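Local coordinates for methionine-binding protein (Coxiella burnetii, PDB 3TQW) that binds methionine and probably delivers it, as the substrate-binding lipoprotein of an ABC transporter, for uptake into the cell, at residues Pro85-Thr97 with Ala179-Glu191. Numbering follows the deposited sequence.
Sequences PMGLYSKKITALT and AGLSPSRDALLTE
Pro85 touches Glu191 through its CB, 3.6 Å from Glu191 O. The Glu191 side chain, extended beyond CG, reaches Met86. Met86 N donates to Glu191 OE1 at 2.9 Å and 177°, from above the carboxylate plane. Glu191 N in turn bonds to Met86 O, joining the pair twice. Glu191 OE2 forms a salt bridge with Arg116, a residue of the methionine pocket. Met86 is selenomethionine; with CG anti to the backbone N (chi1 172°), its side chain turns toward helix 111-123 and comes to about 5 Å from the bound methionine. Gly87 forms an antiparallel non-hydrogen-bonded pair with Thr190, whose CG2 is 3.9 Å from Gly87 CA. The short, weakly bonded strand 189-190 is outermost in a mixed sheet, one of the two main sheets of this periplasmic-binding-protein fold. Strand 87-89 lies between it and strand 168-171. Leu88 N donates to Leu189 O, and Leu188 N donates to Leu88 O at 2.9 Å. The Leu88 and Leu189 side chains lie side by side. Tyr89 rests its ring against Leu181 and Ala187. Ala187 CB makes an off-centre CH-pi contact, 4.3 Å from the Tyr89 ring centroid. Ser182 O meets the ring edge in plane. Tyr89 OH lies 3.4 Å from Pro183 CG. A water accepts from Ser90 N and probably donates to Asp186 O. Ile93 and Leu96 both pack on Leu188 CD2, with Leu96 CD2 at 3.8 Å.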
loop_
_atom_site.group_PDB
_atom_site.type_symbol
_atom_site.label_atom_id
_atom_site.label_comp_id
_atom_site.label_asym_id
_atom_site.label_seq_id
_atom_site.Cartn_x
_atom_site.Cartn_y
_atom_site.Cartn_z
ATOM N N PRO A 85 3.521 -6.665 -2.457
ATOM C CA PRO A 85 2.812 -7.087 -3.669
ATOM C C PRO A 85 1.331 -7.309 -3.422
ATOM O O PRO A 85 0.955 -8.102 -2.556
ATOM C CB PRO A 85 3.508 -8.399 -4.038
ATOM C CG PRO A 85 4.898 -8.205 -3.552
ATOM C CD PRO A 85 4.754 -7.446 -2.246
HETATM N N MSE A 86 0.503 -6.605 -4.188
HETATM C CA MSE A 86 -0.947 -6.641 -4.018
HETATM C C MSE A 86 -1.562 -7.944 -4.523
HETATM O O MSE A 86 -1.203 -8.442 -5.598
HETATM C CB MSE A 86 -1.581 -5.443 -4.734
HETATM C CG MSE A 86 -3.099 -5.479 -4.801
HETATM SE SE MSE A 86 -3.807 -3.940 -5.775
HETATM C CE MSE A 86 -3.694 -2.612 -4.355
ATOM N N GLY A 87 -2.493 -8.490 -3.747
ATOM C CA GLY A 87 -3.140 -9.739 -4.106
ATOM C C GLY A 87 -4.572 -9.559 -4.578
ATOM O O GLY A 87 -5.205 -8.536 -4.300
ATOM N N LEU A 88 -5.071 -10.552 -5.313
ATOM C CA LEU A 88 -6.481 -10.634 -5.657
ATOM C C LEU A 88 -7.093 -11.721 -4.787
ATOM O O LEU A 88 -6.568 -12.833 -4.719
ATOM C CB LEU A 88 -6.653 -10.995 -7.135
ATOM C CG LEU A 88 -6.074 -10.025 -8.159
ATOM C CD1 LEU A 88 -6.143 -10.629 -9.559
ATOM C CD2 LEU A 88 -6.821 -8.701 -8.105
ATOM N N TYR A 89 -8.199 -11.402 -4.122
ATOM C CA TYR A 89 -8.780 -12.306 -3.138
ATOM C C TYR A 89 -10.245 -12.584 -3.430
ATOM O O TYR A 89 -10.922 -11.783 -4.061
ATOM C CB TYR A 89 -8.672 -11.708 -1.736
ATOM C CG TYR A 89 -7.264 -11.347 -1.322
ATOM C CD1 TYR A 89 -6.480 -12.248 -0.615
ATOM C CD2 TYR A 89 -6.724 -10.104 -1.626
ATOM C CE1 TYR A 89 -5.197 -11.931 -0.229
ATOM C CE2 TYR A 89 -5.435 -9.772 -1.241
ATOM C CZ TYR A 89 -4.675 -10.691 -0.541
ATOM O OH TYR A 89 -3.390 -10.386 -0.146
ATOM N N SER A 90 -10.736 -13.718 -2.948
ATOM C CA SER A 90 -12.142 -14.051 -3.106
ATOM C C SER A 90 -12.594 -15.013 -2.019
ATOM O O SER A 90 -11.797 -15.791 -1.499
ATOM C CB SER A 90 -12.399 -14.669 -4.483
ATOM O OG SER A 90 -13.738 -15.113 -4.597
ATOM N N LYS A 91 -13.874 -14.939 -1.675
ATOM C CA LYS A 91 -14.502 -15.936 -0.823
ATOM C C LYS A 91 -15.536 -16.717 -1.628
ATOM O O LYS A 91 -16.348 -17.452 -1.066
ATOM C CB LYS A 91 -15.153 -15.279 0.398
ATOM C CG LYS A 91 -14.159 -14.846 1.463
ATOM C CD LYS A 91 -14.743 -13.804 2.403
ATOM C CE LYS A 91 -15.991 -14.306 3.107
ATOM N NZ LYS A 91 -16.522 -13.283 4.054
ATOM N N LYS A 92 -15.496 -16.561 -2.950
ATOM C CA LYS A 92 -16.459 -17.239 -3.817
ATOM C C LYS A 92 -15.806 -18.161 -4.857
ATOM O O LYS A 92 -16.441 -19.089 -5.352
ATOM C CB LYS A 92 -17.391 -16.225 -4.499
ATOM C CG LYS A 92 -18.262 -15.417 -3.531
ATOM C CD LYS A 92 -19.271 -14.559 -4.281
ATOM C CE LYS A 92 -19.974 -13.554 -3.369
ATOM N NZ LYS A 92 -20.783 -14.197 -2.294
ATOM N N ILE A 93 -14.544 -17.903 -5.192
ATOM C CA ILE A 93 -13.819 -18.750 -6.137
ATOM C C ILE A 93 -12.415 -19.086 -5.640
ATOM O O ILE A 93 -11.813 -18.314 -4.889
ATOM C CB ILE A 93 -13.720 -18.107 -7.542
ATOM C CG1 ILE A 93 -12.946 -16.788 -7.484
ATOM C CG2 ILE A 93 -15.106 -17.898 -8.145
ATOM C CD1 ILE A 93 -12.776 -16.111 -8.840
ATOM N N THR A 94 -11.900 -20.240 -6.061
ATOM C CA THR A 94 -10.545 -20.657 -5.712
ATOM C C THR A 94 -9.610 -20.520 -6.904
ATOM O O THR A 94 -8.391 -20.580 -6.757
ATOM C CB THR A 94 -10.501 -22.122 -5.235
ATOM O OG1 THR A 94 -11.045 -22.969 -6.253
ATOM C CG2 THR A 94 -11.306 -22.295 -3.956
ATOM N N ALA A 95 -10.185 -20.351 -8.090
ATOM C CA ALA A 95 -9.387 -20.179 -9.297
ATOM C C ALA A 95 -10.002 -19.107 -10.183
ATOM O O ALA A 95 -11.221 -18.974 -10.249
ATOM C CB ALA A 95 -9.273 -21.494 -10.054
ATOM N N LEU A 96 -9.156 -18.345 -10.865
ATOM C CA LEU A 96 -9.631 -17.207 -11.642
ATOM C C LEU A 96 -10.547 -17.611 -12.795
ATOM O O LEU A 96 -11.445 -16.856 -13.171
ATOM C CB LEU A 96 -8.454 -16.372 -12.151
ATOM C CG LEU A 96 -7.696 -15.575 -11.084
ATOM C CD1 LEU A 96 -6.466 -14.907 -11.686
ATOM C CD2 LEU A 96 -8.612 -14.541 -10.430
ATOM N N THR A 97 -10.328 -18.799 -13.353
ATOM C CA THR A 97 -11.160 -19.270 -14.459
ATOM C C THR A 97 -12.620 -19.472 -14.049
ATOM O O THR A 97 -13.510 -19.495 -14.899
ATOM C CB THR A 97 -10.609 -20.570 -15.097
ATOM O OG1 THR A 97 -10.411 -21.566 -14.085
ATOM C CG2 THR A 97 -9.288 -20.299 -15.798
ATOM N N ALA A 179 -7.725 -8.560 8.034
ATOM C CA ALA A 179 -8.975 -9.242 7.706
ATOM C C ALA A 179 -8.805 -10.760 7.686
ATOM O O ALA A 179 -9.724 -11.488 7.322
ATOM C CB ALA A 179 -9.532 -8.747 6.370
ATOM N N GLY A 180 -7.630 -11.234 8.092
ATOM C CA GLY A 180 -7.354 -12.657 8.098
ATOM C C GLY A 180 -6.952 -13.198 6.739
ATOM O O GLY A 180 -6.921 -14.412 6.534
ATOM N N LEU A 181 -6.638 -12.302 5.808
ATOM C CA LEU A 181 -6.239 -12.707 4.462
ATOM C C LEU A 181 -4.730 -12.575 4.273
ATOM O O LEU A 181 -4.157 -11.505 4.482
ATOM C CB LEU A 181 -6.965 -11.872 3.405
ATOM C CG LEU A 181 -8.497 -11.882 3.408
ATOM C CD1 LEU A 181 -9.015 -10.853 2.417
ATOM C CD2 LEU A 181 -9.043 -13.266 3.081
ATOM N N SER A 182 -4.093 -13.668 3.869
ATOM C CA SER A 182 -2.657 -13.673 3.618
ATOM C C SER A 182 -2.369 -13.650 2.122
ATOM O O SER A 182 -2.896 -14.472 1.373
ATOM C CB SER A 182 -2.020 -14.911 4.253
ATOM O OG SER A 182 -0.781 -15.221 3.640
ATOM N N PRO A 183 -1.529 -12.705 1.681
ATOM C CA PRO A 183 -1.108 -12.594 0.282
ATOM C C PRO A 183 -0.473 -13.884 -0.229
ATOM O O PRO A 183 -0.727 -14.283 -1.365
ATOM C CB PRO A 183 -0.052 -11.487 0.323
ATOM C CG PRO A 183 -0.393 -10.686 1.521
ATOM C CD PRO A 183 -0.956 -11.638 2.520
ATOM N N SER A 184 0.350 -14.519 0.600
ATOM C CA SER A 184 1.021 -15.761 0.224
ATOM C C SER A 184 0.079 -16.962 0.224
ATOM O O SER A 184 0.185 -17.848 -0.629
ATOM C CB SER A 184 2.195 -16.043 1.169
ATOM O OG SER A 184 3.169 -15.016 1.102
ATOM N N ARG A 185 -0.842 -16.988 1.180
ATOM C CA ARG A 185 -1.689 -18.157 1.381
ATOM C C ARG A 185 -3.040 -18.061 0.688
ATOM O O ARG A 185 -3.550 -19.056 0.185
ATOM C CB ARG A 185 -1.910 -18.409 2.874
ATOM C CG ARG A 185 -0.678 -18.878 3.631
ATOM C CD ARG A 185 -1.023 -19.155 5.088
ATOM N NE ARG A 185 0.102 -19.706 5.840
ATOM C CZ ARG A 185 0.042 -20.055 7.122
ATOM N NH1 ARG A 185 -1.091 -19.908 7.799
ATOM N NH2 ARG A 185 1.113 -20.550 7.730
ATOM N N ASP A 186 -3.620 -16.866 0.662
ATOM C CA ASP A 186 -5.013 -16.720 0.248
ATOM C C ASP A 186 -5.226 -16.100 -1.136
ATOM O O ASP A 186 -6.252 -16.342 -1.770
ATOM C CB ASP A 186 -5.789 -15.933 1.306
ATOM C CG ASP A 186 -5.790 -16.627 2.653
ATOM O OD1 ASP A 186 -6.015 -17.854 2.689
ATOM O OD2 ASP A 186 -5.554 -15.952 3.673
ATOM N N ALA A 187 -4.265 -15.308 -1.604
ATOM C CA ALA A 187 -4.415 -14.629 -2.889
ATOM C C ALA A 187 -4.411 -15.612 -4.057
ATOM O O ALA A 187 -3.598 -16.540 -4.101
ATOM C CB ALA A 187 -3.326 -13.585 -3.072
ATOM N N LEU A 188 -5.327 -15.410 -5.000
ATOM C CA LEU A 188 -5.351 -16.226 -6.209
ATOM C C LEU A 188 -4.184 -15.839 -7.107
ATOM O O LEU A 188 -3.738 -16.622 -7.946
ATOM C CB LEU A 188 -6.677 -16.059 -6.957
ATOM C CG LEU A 188 -7.872 -16.865 -6.441
ATOM C CD1 LEU A 188 -8.263 -16.432 -5.036
ATOM C CD2 LEU A 188 -9.067 -16.751 -7.385
ATOM N N LEU A 189 -3.685 -14.624 -6.904
ATOM C CA LEU A 189 -2.607 -14.060 -7.710
ATOM C C LEU A 189 -2.098 -12.783 -7.046
ATOM O O LEU A 189 -2.885 -12.035 -6.466
ATOM C CB LEU A 189 -3.122 -13.726 -9.111
ATOM C CG LEU A 189 -2.132 -13.038 -10.055
ATOM C CD1 LEU A 189 -0.976 -13.971 -10.431
ATOM C CD2 LEU A 189 -2.827 -12.522 -11.303
ATOM N N THR A 190 -0.794 -12.530 -7.127
ATOM C CA THR A 190 -0.244 -11.262 -6.641
ATOM C C THR A 190 0.674 -10.623 -7.676
ATOM O O THR A 190 1.154 -11.291 -8.595
ATOM C CB THR A 190 0.570 -11.434 -5.340
ATOM O OG1 THR A 190 1.800 -12.106 -5.635
ATOM C CG2 THR A 190 -0.209 -12.236 -4.308
ATOM N N GLU A 191 0.922 -9.327 -7.516
ATOM C CA GLU A 191 1.905 -8.627 -8.328
ATOM C C GLU A 191 3.261 -9.282 -8.171
ATOM O O GLU A 191 3.491 -10.031 -7.222
ATOM C CB GLU A 191 2.054 -7.178 -7.861
ATOM C CG GLU A 191 0.817 -6.306 -7.947
ATOM C CD GLU A 191 1.044 -4.960 -7.276
ATOM O OE1 GLU A 191 1.687 -4.932 -6.205
ATOM O OE2 GLU A 191 0.597 -3.933 -7.821
HETATM O O HOH W 1 -8.663 -15.374 -1.546
#